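PDB 3R72: odorant binding protein ASP5 from Apis mellifera, which probably binds and carries odorant molecules in the honeybee antenna, holding small hydrophobic ligands in a pocket enclosed by its helices. Local coordinates for residues 55-60 with 65-70; 95-100 with 104-109. All blocks are in the same frame, centred on the assembly; numbering follows the deposited sequence.

Interaction 1: 55-60 with 65-70; sequences LRTFKN and FDMIVK. With NBB (N-butyl-benzenesulfonamide), chain B; NBB (N-butyl-benzenesulfonamide), chain C.
Thr-57 and Ile-68 bring the two backbones closest, with their CA atoms 5.3 Å apart, where the turn after helix 42-54 passes the first turns of helix 65-75. No hydrogen bond joins 55-60 to 65-70. The contact is made by van der Waals packing. The side chains of Thr-57 and Ile-68 cross at about a right angle, and CB of Thr-57 rests 3.5 Å from CG1 of Ile-68. CG2 of Thr-57 lies against the same CG1. Met-67 points at the turn. Its CG is anti to the backbone N (chi1 -176°) and sits 3.3 Å from the carbonyl O of Arg-56. Arg-56 has positive phi and ends helix 42-54 in a Schellman motif. The carbonyl O of Leu-55 is hydrogen-bonded to Gln-71 of helix 65-75.

Both segments face bound n-butyl-benzenesulfonamide. OG1 of Thr-57 is 2.9 Å from O1S of the chain B ligand, but Met-52 O competes for its proton. Leu-55 divides its methyls: CD1 lies 3.1 Å from O2S of the chain B ligand, and CD2 lies 3.5 Å from ring atom C6 of the chain C ligand. With alanine in place of Leu-55 both methyl contacts go, which is likely to leave a gap beside O2S of the chain B ligand and the ring of the chain C ligand. The backbone O of Ile-68 approaches C12 on the butyl chain of the chain B ligand. A mainly apolar wall with one hydroxyl near the sulfonamide forms this part of the ligand pocket of a PBP/GOBP-family odorant binding protein.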
ATOM      1  N   LEU A  55      -1.951  -4.663  -7.536  1.00  7.41           N
ATOM      2  CA  LEU A  55      -3.293  -4.145  -7.249  1.00  8.15           C
ATOM      3  C   LEU A  55      -3.796  -3.153  -8.286  1.00  8.16           C
ATOM      4  O   LEU A  55      -4.922  -2.676  -8.193  1.00  9.18           O
ATOM      5  CB  LEU A  55      -3.337  -3.501  -5.865  1.00  8.87           C
ATOM      6  CG  LEU A  55      -3.321  -4.535  -4.749  1.00 10.52           C
ATOM      7  CD1 LEU A  55      -3.116  -3.846  -3.409  1.00 12.64           C
ATOM      8  CD2 LEU A  55      -4.607  -5.394  -4.763  1.00 12.58           C
ATOM      9  N   ARG A  56      -2.944  -2.806  -9.250  1.00  7.29           N
ATOM     10  CA  ARG A  56      -3.267  -1.868 -10.314  1.00  8.59           C
ATOM     11  C   ARG A  56      -3.421  -0.431  -9.770  1.00  7.47           C
ATOM     12  O   ARG A  56      -4.001   0.429 -10.436  1.00  8.02           O
ATOM     13  CB  ARG A  56      -4.523  -2.315 -11.092  1.00  9.93           C
ATOM     14  CG  ARG A  56      -4.635  -3.808 -11.426  1.00 12.99           C
ATOM     15  CD  ARG A  56      -3.687  -4.152 -12.543  1.00 14.25           C
ATOM     16  NE  ARG A  56      -3.927  -3.377 -13.766  1.00 14.16           N
ATOM     17  CZ  ARG A  56      -3.076  -3.316 -14.790  1.00 13.48           C
ATOM     18  NH1 ARG A  56      -1.941  -3.986 -14.741  1.00 12.65           N
ATOM     19  NH2 ARG A  56      -3.365  -2.575 -15.855  1.00 13.82           N
ATOM     20  N   THR A  57      -2.870  -0.174  -8.585  1.00  7.25           N
ATOM     21  CA  THR A  57      -2.927   1.147  -7.984  1.00  6.92           C
ATOM     22  C   THR A  57      -1.729   2.021  -8.371  1.00  6.71           C
ATOM     23  O   THR A  57      -1.717   3.211  -8.074  1.00  6.71           O
ATOM     24  CB  THR A  57      -3.066   1.017  -6.471  1.00  6.55           C
ATOM     25  OG1 THR A  57      -2.004   0.211  -5.968  1.00  6.25           O
ATOM     26  CG2 THR A  57      -4.400   0.409  -6.100  1.00  7.26           C
ATOM     27  N   PHE A  58      -0.743   1.424  -9.043  1.00  7.56           N
ATOM     28  CA  PHE A  58       0.360   2.154  -9.644  1.00  7.57           C
ATOM     29  C   PHE A  58       0.602   1.493 -10.994  1.00  7.82           C
ATOM     30  O   PHE A  58       0.618   0.266 -11.085  1.00  8.20           O
ATOM     31  CB  PHE A  58       1.602   2.080  -8.762  1.00  7.26           C
ATOM     32  CG  PHE A  58       2.725   2.989  -9.196  1.00  7.63           C
ATOM     33  CD1 PHE A  58       2.784   4.292  -8.769  1.00  7.29           C
ATOM     34  CD2 PHE A  58       3.718   2.531 -10.041  1.00  8.45           C
ATOM     35  CE1 PHE A  58       3.832   5.125  -9.130  1.00  8.37           C
ATOM     36  CE2 PHE A  58       4.771   3.357 -10.423  1.00  9.45           C
ATOM     37  CZ  PHE A  58       4.825   4.659  -9.970  1.00  9.42           C
ATOM     38  N   LYS A  59       0.785   2.301 -12.028  1.00  9.27           N
ATOM     39  CA  LYS A  59       0.915   1.798 -13.383  1.00 10.99           C
ATOM     40  C   LYS A  59       1.611   2.848 -14.234  1.00 10.53           C
ATOM     41  O   LYS A  59       1.280   4.031 -14.129  1.00 10.10           O
ATOM     42  CB  LYS A  59      -0.492   1.510 -13.936  1.00 13.58           C
ATOM     43  CG  LYS A  59      -0.544   1.034 -15.365  1.00 17.58           C
ATOM     44  CD  LYS A  59      -1.964   0.640 -15.763  1.00 22.21           C
ATOM     45  CE  LYS A  59      -2.890   1.838 -15.942  1.00 24.82           C
ATOM     46  NZ  LYS A  59      -4.212   1.432 -16.522  1.00 26.27           N
ATOM     47  N   ASN A  60       2.547   2.431 -15.087  1.00 11.21           N
ATOM     48  CA  ASN A  60       3.234   3.349 -15.992  1.00 11.58           C
ATOM     49  C   ASN A  60       3.806   4.580 -15.316  1.00 12.14           C
ATOM     50  O   ASN A  60       3.688   5.694 -15.818  1.00 13.39           O
ATOM     51  CB  ASN A  60       2.310   3.779 -17.130  1.00 12.43           C
ATOM     52  CG  ASN A  60       1.953   2.640 -18.032  1.00 13.97           C
ATOM     53  OD1 ASN A  60       2.764   1.739 -18.270  1.00 16.30           O
ATOM     54  ND2 ASN A  60       0.745   2.679 -18.581  1.00 15.23           N
ATOM     55  N   PHE A  65      -5.291   6.798  -8.979  1.00  7.44           N
ATOM     56  CA  PHE A  65      -6.110   7.125  -7.822  1.00  7.27           C
ATOM     57  C   PHE A  65      -7.537   6.620  -7.959  1.00  7.48           C
ATOM     58  O   PHE A  65      -8.143   6.285  -6.947  1.00  8.30           O
ATOM     59  CB  PHE A  65      -6.061   8.613  -7.463  1.00  7.54           C
ATOM     60  CG  PHE A  65      -4.708   9.068  -7.008  1.00  7.80           C
ATOM     61  CD1 PHE A  65      -4.160   8.599  -5.823  1.00  8.63           C
ATOM     62  CD2 PHE A  65      -3.957   9.944  -7.774  1.00  9.73           C
ATOM     63  CE1 PHE A  65      -2.884   9.004  -5.436  1.00  9.39           C
ATOM     64  CE2 PHE A  65      -2.694  10.346  -7.369  1.00 10.44           C
ATOM     65  CZ  PHE A  65      -2.170   9.873  -6.219  1.00 10.63           C
ATOM     66  N   ASP A  66      -8.061   6.514  -9.179  1.00  7.76           N
ATOM     67  CA  ASP A  66      -9.383   5.897  -9.337  1.00  8.25           C
ATOM     68  C   ASP A  66      -9.349   4.443  -8.835  1.00  8.09           C
ATOM     69  O   ASP A  66     -10.276   3.999  -8.161  1.00  8.46           O
ATOM     70  CB  ASP A  66      -9.857   5.916 -10.804  1.00  9.11           C
ATOM     71  CG  ASP A  66     -10.248   7.300 -11.317  1.00  9.58           C
ATOM     72  OD1 ASP A  66     -10.275   8.290 -10.550  1.00 10.49           O
ATOM     73  OD2 ASP A  66     -10.545   7.374 -12.526  1.00 10.42           O
ATOM     74  N   MET A  67      -8.278   3.725  -9.149  0.50  7.05           N
ATOM     75  CA  MET A  67      -8.163   2.341  -8.710  0.50  6.34           C
ATOM     76  C   MET A  67      -7.854   2.227  -7.219  0.50  6.26           C
ATOM     77  O   MET A  67      -8.311   1.294  -6.576  0.50  6.63           O
ATOM     78  CB  MET A  67      -7.118   1.598  -9.534  0.50  6.41           C
ATOM     79  CG  MET A  67      -7.049   0.136  -9.174  0.50  5.67           C
ATOM     80  SD  MET A  67      -8.592  -0.767  -9.496  0.50  9.63           S
ATOM     81  CE  MET A  67      -8.387  -1.111 -11.244  0.50 12.61           C
ATOM     82  N   ILE A  68      -7.111   3.180  -6.655  1.00  7.06           N
ATOM     83  CA  ILE A  68      -6.908   3.211  -5.207  1.00  6.71           C
ATOM     84  C   ILE A  68      -8.266   3.311  -4.504  1.00  6.93           C
ATOM     85  O   ILE A  68      -8.531   2.566  -3.553  1.00  7.34           O
ATOM     86  CB  ILE A  68      -5.949   4.346  -4.799  1.00  7.04           C
ATOM     87  CG1 ILE A  68      -4.533   3.976  -5.244  1.00  6.78           C
ATOM     88  CG2 ILE A  68      -5.992   4.596  -3.305  1.00  8.35           C
ATOM     89  CD1 ILE A  68      -3.511   5.080  -5.181  1.00  7.99           C
ATOM     90  N   VAL A  69      -9.132   4.205  -4.976  1.00  7.45           N
ATOM     91  CA  VAL A  69     -10.455   4.340  -4.366  1.00  8.72           C
ATOM     92  C   VAL A  69     -11.303   3.075  -4.571  1.00  8.46           C
ATOM     93  O   VAL A  69     -11.944   2.601  -3.640  1.00  9.25           O
ATOM     94  CB  VAL A  69     -11.171   5.628  -4.850  1.00  9.29           C
ATOM     95  CG1 VAL A  69     -12.614   5.666  -4.379  1.00 11.68           C
ATOM     96  CG2 VAL A  69     -10.395   6.861  -4.361  1.00  9.76           C
ATOM     97  N   LYS A  70     -11.281   2.502  -5.766  1.00  8.59           N
ATOM     98  CA  LYS A  70     -12.000   1.257  -6.001  1.00  9.44           C
ATOM     99  C   LYS A  70     -11.505   0.138  -5.101  1.00  8.79           C
ATOM    100  O   LYS A  70     -12.315  -0.619  -4.560  1.00  9.68           O
ATOM    101  CB  LYS A  70     -11.895   0.835  -7.464  1.00 10.28           C
ATOM    102  CG  LYS A  70     -12.845   1.592  -8.388  1.00 15.39           C
ATOM    103  CD  LYS A  70     -13.067   0.866  -9.723  1.00 21.87           C
ATOM    104  CE  LYS A  70     -12.254   1.432 -10.879  1.00 26.15           C
ATOM    105  NZ  LYS A  70     -10.846   1.734 -10.585  1.00 28.06           N
TER
HETATM  106  O1S NBB B   1      -2.241   0.544  -3.115  0.70  9.11           O
HETATM  107  S   NBB B   1      -2.604  -0.142  -1.930  0.70  9.23           S
HETATM  108  O2S NBB B   1      -2.052  -1.461  -1.780  0.70 11.35           O
HETATM  109  N10 NBB B   1      -4.200  -0.249  -1.931  0.70  9.86           N
HETATM  110  C11 NBB B   1      -5.017   0.939  -2.069  1.00 11.94           C
HETATM  111  C12 NBB B   1      -6.287   0.853  -1.244  1.00 13.40           C
HETATM  112  C13 NBB B   1      -6.049   0.915   0.265  1.00 14.28           C
HETATM  113  C14 NBB B   1      -5.635   2.307   0.691  1.00 16.31           C
HETATM  114  C4  NBB B   1      -2.169   0.768  -0.637  0.70  8.06           C
HETATM  115  C5  NBB B   1      -2.394   0.262   0.645  0.70  9.06           C
HETATM  116  C6  NBB B   1      -2.048   1.005   1.784  0.70  8.97           C
HETATM  117  C1  NBB B   1      -1.469   2.259   1.671  0.70  9.15           C
HETATM  118  C2  NBB B   1      -1.220   2.766   0.417  0.70  8.35           C
HETATM  119  C3  NBB B   1      -1.564   2.041  -0.722  0.70  8.96           C
HETATM  120  O1S NBB C 124      -4.293  -3.230   1.159  0.70 15.25           O
HETATM  121  S   NBB C 124      -5.504  -3.282   0.389  0.70 13.52           S
HETATM  122  O2S NBB C 124      -5.538  -2.350  -0.702  0.70 14.83           O
HETATM  123  N10 NBB C 124      -6.717  -2.933   1.370  0.70 12.58           N
HETATM  124  C11 NBB C 124      -6.928  -3.706   2.582  0.70 13.47           C
HETATM  125  C12 NBB C 124      -7.699  -2.908   3.624  0.70 14.77           C
HETATM  126  C13 NBB C 124      -8.237  -3.795   4.737  0.70 16.42           C
HETATM  127  C14 NBB C 124      -7.130  -4.320   5.619  0.70 17.42           C
HETATM  128  C4  NBB C 124      -5.749  -4.776  -0.202  0.70 11.87           C
HETATM  129  C5  NBB C 124      -6.312  -4.982  -1.470  0.70 11.53           C
HETATM  130  C6  NBB C 124      -6.533  -6.264  -1.979  0.70 12.45           C
HETATM  131  C1  NBB C 124      -6.211  -7.369  -1.202  0.70 12.78           C
HETATM  132  C2  NBB C 124      -5.660  -7.183   0.054  0.70 12.71           C
HETATM  133  C3  NBB C 124      -5.429  -5.900   0.551  0.70 12.82           C

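Interaction 2: 95-100 with 104-109; sequences EYTGDD and TYQYVQ. With NBB (N-butyl-benzenesulfonamide), chain B.
Gln-106 and Thr-97 meet through a two-bond amide-to-backbone bridge, which ties the loop before helix 100-114 to that helix in this PBP/GOBP-family fold. N of Thr-97 gives a nearly straight bond to OE1 of Gln-106 (3.0 Å, 165°), in the carbonyl plane and on a lone pair. NE2 of Gln-106 returns a bond to the O of Thr-97, also 3.0 Å but more bent, with the donor tilted out of the carbonyl plane. Together the two bonds limit rotation of the amide. The side chain reaches the loop because it is extended beyond CG.

Tyr-96 lies next to this bridge. Its CD1 touches CB of Gln-106 at 3.5 Å, and OE1 lies at the ring edge, in plane. Over one ring face comes CB of Tyr-107, in a CH-pi contact 4.3 Å from the centroid. The Tyr-107 ring turns its edge to the same ring in an offset edge-to-face pair, with planes at 73°. CG of Tyr-107 is anti to the backbone N (chi1 -177°), and CD1 is thereby brought near the Tyr-96 hydroxyl. That hydroxyl is hydrogen-bonded to Cys-91 O, and this bond helps to position the ring.

Farther out, Asp-99 is the N-cap of helix 100-114, and its OD1 is hydrogen-bonded to His-42. N of Thr-104 bonds to the O of Asp-100 within the first turns. The Thr-104 hydroxyl reaches Thr-49 on helix 42-54. Tyr-107 also belongs to the ligand pocket, where its CE2 is 3.8 Å from C2 of the chain B n-butyl-benzenesulfonamide. At the outer side, water 1 lies 2.8 Å from both the O of Glu-95 and OE1 of Gln-106, placed to donate to either.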
ATOM      1  N   GLU A  95       3.225  15.860  -3.321  1.00 11.66           N
ATOM      2  CA  GLU A  95       4.117  15.598  -4.447  1.00 11.65           C
ATOM      3  C   GLU A  95       4.979  14.381  -4.119  1.00 10.50           C
ATOM      4  O   GLU A  95       5.550  14.298  -3.031  1.00 12.00           O
ATOM      5  CB  GLU A  95       5.018  16.796  -4.740  1.00 11.77           C
ATOM      6  CG  GLU A  95       5.979  16.528  -5.893  1.00 13.62           C
ATOM      7  CD  GLU A  95       6.857  17.712  -6.204  1.00 14.65           C
ATOM      8  OE1 GLU A  95       7.764  18.015  -5.399  1.00 17.41           O
ATOM      9  OE2 GLU A  95       6.641  18.329  -7.260  1.00 14.43           O
ATOM     10  N   TYR A  96       5.080  13.456  -5.074  1.00 10.15           N
ATOM     11  CA  TYR A  96       5.948  12.289  -4.940  1.00  9.96           C
ATOM     12  C   TYR A  96       7.103  12.417  -5.918  1.00 10.59           C
ATOM     13  O   TYR A  96       6.904  12.807  -7.057  1.00 12.47           O
ATOM     14  CB  TYR A  96       5.128  11.001  -5.129  1.00 10.11           C
ATOM     15  CG  TYR A  96       4.076  10.911  -4.041  1.00  9.44           C
ATOM     16  CD1 TYR A  96       4.448  10.748  -2.725  1.00  9.34           C
ATOM     17  CD2 TYR A  96       2.735  11.105  -4.316  1.00 10.03           C
ATOM     18  CE1 TYR A  96       3.516  10.740  -1.712  1.00  9.30           C
ATOM     19  CE2 TYR A  96       1.797  11.115  -3.305  1.00  9.42           C
ATOM     20  CZ  TYR A  96       2.193  10.902  -2.005  1.00  8.64           C
ATOM     21  OH  TYR A  96       1.291  10.901  -0.960  1.00  9.71           O
ATOM     22  N   THR A  97       8.307  12.134  -5.438  1.00 10.80           N
ATOM     23  CA  THR A  97       9.520  12.389  -6.195  1.00 11.94           C
ATOM     24  C   THR A  97      10.402  11.170  -6.202  1.00 11.97           C
ATOM     25  O   THR A  97      10.254  10.247  -5.400  1.00 12.52           O
ATOM     26  CB  THR A  97      10.317  13.546  -5.581  1.00 13.08           C
ATOM     27  OG1 THR A  97      10.667  13.202  -4.239  1.00 15.15           O
ATOM     28  CG2 THR A  97       9.511  14.835  -5.592  1.00 14.25           C
ATOM     29  N   GLY A  98      11.349  11.175  -7.122  1.00 12.38           N
ATOM     30  CA  GLY A  98      12.292  10.082  -7.234  1.00 12.35           C
ATOM     31  C   GLY A  98      11.829   9.008  -8.188  1.00 11.68           C
ATOM     32  O   GLY A  98      10.964   9.241  -9.036  1.00 12.38           O
ATOM     33  N   ASP A  99      12.440   7.836  -8.085  1.00 11.37           N
ATOM     34  CA  ASP A  99      12.067   6.720  -8.935  1.00 11.21           C
ATOM     35  C   ASP A  99      10.738   6.106  -8.479  1.00 10.85           C
ATOM     36  O   ASP A  99      10.160   6.537  -7.474  1.00 10.74           O
ATOM     37  CB  ASP A  99      13.209   5.694  -9.094  1.00 11.51           C
ATOM     38  CG  ASP A  99      13.505   4.873  -7.853  1.00 13.03           C
ATOM     39  OD1 ASP A  99      14.562   4.206  -7.850  1.00 16.66           O
ATOM     40  OD2 ASP A  99      12.712   4.839  -6.915  1.00 12.85           O
ATOM     41  N   ASP A 100      10.212   5.143  -9.235  1.00 10.51           N
ATOM     42  CA  ASP A 100       8.897   4.591  -8.896  1.00 10.61           C
ATOM     43  C   ASP A 100       8.869   3.990  -7.500  1.00  9.77           C
ATOM     44  O   ASP A 100       7.864   4.114  -6.789  1.00  9.84           O
ATOM     45  CB  ASP A 100       8.459   3.527  -9.893  1.00 11.36           C
ATOM     46  CG  ASP A 100       8.165   4.088 -11.273  1.00 13.61           C
ATOM     47  OD1 ASP A 100       8.107   5.320 -11.437  1.00 16.20           O
ATOM     48  OD2 ASP A 100       7.985   3.265 -12.186  1.00 16.98           O
ATOM     49  N   THR A 104       6.193   5.269  -4.596  1.00  6.71           N
ATOM     50  CA  THR A 104       5.198   4.452  -3.916  1.00  6.54           C
ATOM     51  C   THR A 104       5.491   4.356  -2.426  1.00  6.36           C
ATOM     52  O   THR A 104       4.569   4.386  -1.614  1.00  6.14           O
ATOM     53  CB  THR A 104       5.018   3.051  -4.541  1.00  6.55           C
ATOM     54  OG1 THR A 104       6.237   2.306  -4.469  1.00  6.74           O
ATOM     55  CG2 THR A 104       4.578   3.154  -5.967  1.00  7.77           C
ATOM     56  N   TYR A 105       6.763   4.286  -2.049  1.00  6.11           N
ATOM     57  CA  TYR A 105       7.104   4.228  -0.637  1.00  5.80           C
ATOM     58  C   TYR A 105       6.672   5.497   0.098  1.00  6.13           C
ATOM     59  O   TYR A 105       6.162   5.434   1.213  1.00  6.30           O
ATOM     60  CB  TYR A 105       8.589   4.042  -0.474  1.00  6.55           C
ATOM     61  CG  TYR A 105       9.100   3.615   0.886  1.00  6.41           C
ATOM     62  CD1 TYR A 105       8.707   2.426   1.475  1.00  6.26           C
ATOM     63  CD2 TYR A 105      10.070   4.360   1.541  1.00  7.47           C
ATOM     64  CE1 TYR A 105       9.267   1.981   2.650  1.00  6.51           C
ATOM     65  CE2 TYR A 105      10.636   3.923   2.720  1.00  7.49           C
ATOM     66  CZ  TYR A 105      10.220   2.738   3.267  1.00  6.46           C
ATOM     67  OH  TYR A 105      10.763   2.240   4.412  1.00  8.02           O
ATOM     68  N   GLN A 106       6.868   6.652  -0.531  1.00  5.87           N
ATOM     69  CA  GLN A 106       6.423   7.912   0.036  1.00  6.99           C
ATOM     70  C   GLN A 106       4.899   7.922   0.205  1.00  6.56           C
ATOM     71  O   GLN A 106       4.382   8.417   1.197  1.00  7.09           O
ATOM     72  CB  GLN A 106       6.867   9.082  -0.844  1.00  7.43           C
ATOM     73  CG  GLN A 106       8.379   9.363  -0.851  1.00  9.24           C
ATOM     74  CD  GLN A 106       8.833  10.083  -2.101  1.00 10.34           C
ATOM     75  OE1 GLN A 106       8.041  10.757  -2.760  1.00 11.41           O
ATOM     76  NE2 GLN A 106      10.108   9.925  -2.454  1.00 13.27           N
ATOM     77  N   TYR A 107       4.171   7.394  -0.772  1.00  6.01           N
ATOM     78  CA  TYR A 107       2.715   7.349  -0.707  1.00  6.20           C
ATOM     79  C   TYR A 107       2.245   6.463   0.450  1.00  6.10           C
ATOM     80  O   TYR A 107       1.352   6.825   1.220  1.00  6.34           O
ATOM     81  CB  TYR A 107       2.151   6.868  -2.063  1.00  6.68           C
ATOM     82  CG  TYR A 107       0.649   6.874  -2.067  1.00  6.98           C
ATOM     83  CD1 TYR A 107      -0.036   8.067  -2.265  1.00  8.47           C
ATOM     84  CD2 TYR A 107      -0.087   5.741  -1.824  1.00  8.58           C
ATOM     85  CE1 TYR A 107      -1.403   8.142  -2.204  1.00  8.71           C
ATOM     86  CE2 TYR A 107      -1.468   5.807  -1.778  1.00  8.45           C
ATOM     87  CZ  TYR A 107      -2.112   7.018  -1.955  1.00  8.50           C
ATOM     88  OH  TYR A 107      -3.471   7.104  -1.865  1.00 11.31           O
ATOM     89  N   VAL A 108       2.872   5.302   0.589  1.00  5.99           N
ATOM     90  CA  VAL A 108       2.570   4.395   1.686  1.00  6.58           C
ATOM     91  C   VAL A 108       2.825   5.081   3.041  1.00  6.26           C
ATOM     92  O   VAL A 108       2.019   4.970   3.953  1.00  6.72           O
ATOM     93  CB  VAL A 108       3.375   3.073   1.530  1.00  6.58           C
ATOM     94  CG1 VAL A 108       3.233   2.205   2.774  1.00  7.51           C
ATOM     95  CG2 VAL A 108       2.906   2.336   0.282  1.00  7.77           C
ATOM     96  N   GLN A 109       3.935   5.796   3.163  1.00  6.77           N
ATOM     97  CA  GLN A 109       4.240   6.548   4.383  1.00  7.33           C
ATOM     98  C   GLN A 109       3.197   7.632   4.647  1.00  6.98           C
ATOM     99  O   GLN A 109       2.843   7.872   5.801  1.00  7.73           O
ATOM    100  CB  GLN A 109       5.619   7.182   4.300  1.00  7.90           C
ATOM    101  CG  GLN A 109       6.739   6.193   4.465  1.00  9.51           C
ATOM    102  CD  GLN A 109       8.070   6.799   4.118  1.00 11.99           C
ATOM    103  OE1 GLN A 109       8.467   6.833   2.946  1.00 15.65           O
ATOM    104  NE2 GLN A 109       8.761   7.293   5.121  1.00 12.78           N
TER
HETATM  105  O1S NBB B   1      -2.241   0.544  -3.115  0.70  9.11           O
HETATM  106  S   NBB B   1      -2.604  -0.142  -1.930  0.70  9.23           S
HETATM  107  O2S NBB B   1      -2.052  -1.461  -1.780  0.70 11.35           O
HETATM  108  N10 NBB B   1      -4.200  -0.249  -1.931  0.70  9.86           N
HETATM  109  C11 NBB B   1      -5.017   0.939  -2.069  1.00 11.94           C
HETATM  110  C12 NBB B   1      -6.287   0.853  -1.244  1.00 13.40           C
HETATM  111  C13 NBB B   1      -6.049   0.915   0.265  1.00 14.28           C
HETATM  112  C14 NBB B   1      -5.635   2.307   0.691  1.00 16.31           C
HETATM  113  C4  NBB B   1      -2.169   0.768  -0.637  0.70  8.06           C
HETATM  114  C5  NBB B   1      -2.394   0.262   0.645  0.70  9.06           C
HETATM  115  C6  NBB B   1      -2.048   1.005   1.784  0.70  8.97           C
HETATM  116  C1  NBB B   1      -1.469   2.259   1.671  0.70  9.15           C
HETATM  117  C2  NBB B   1      -1.220   2.766   0.417  0.70  8.35           C
HETATM  118  C3  NBB B   1      -1.564   2.041  -0.722  0.70  8.96           C
HETATM  119  O   HOH W   1       7.035  12.834  -1.181  1.00 24.40           O
HETATM  120  O   HOH W   2      12.985  11.287  -3.450  1.00 52.75           O

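How the interactions relate
The two interactions follow one another along the chain, and their centres lie about 14 Å apart. Interaction 1 joins the turn after helix 42-54 to helix 65-75. Interaction 2 joins the loop after helix 81-91 to helix 100-114. They touch directly. Phe-58 CD1 packs on Thr-104 CG2 at 3.5 Å, and Phe-65 CE1 meets Tyr-107 CE1 at 3.7 Å. Ile-68 also reaches the Tyr-107 hydroxyl. Phe-63, from the short strand 62-63, meets the rings of Phe-58, Phe-65, Tyr-96 and Tyr-107. Both interactions reach the chain B n-butyl-benzenesulfonamide, and distant parts of the sequence thus build one ligand pocket.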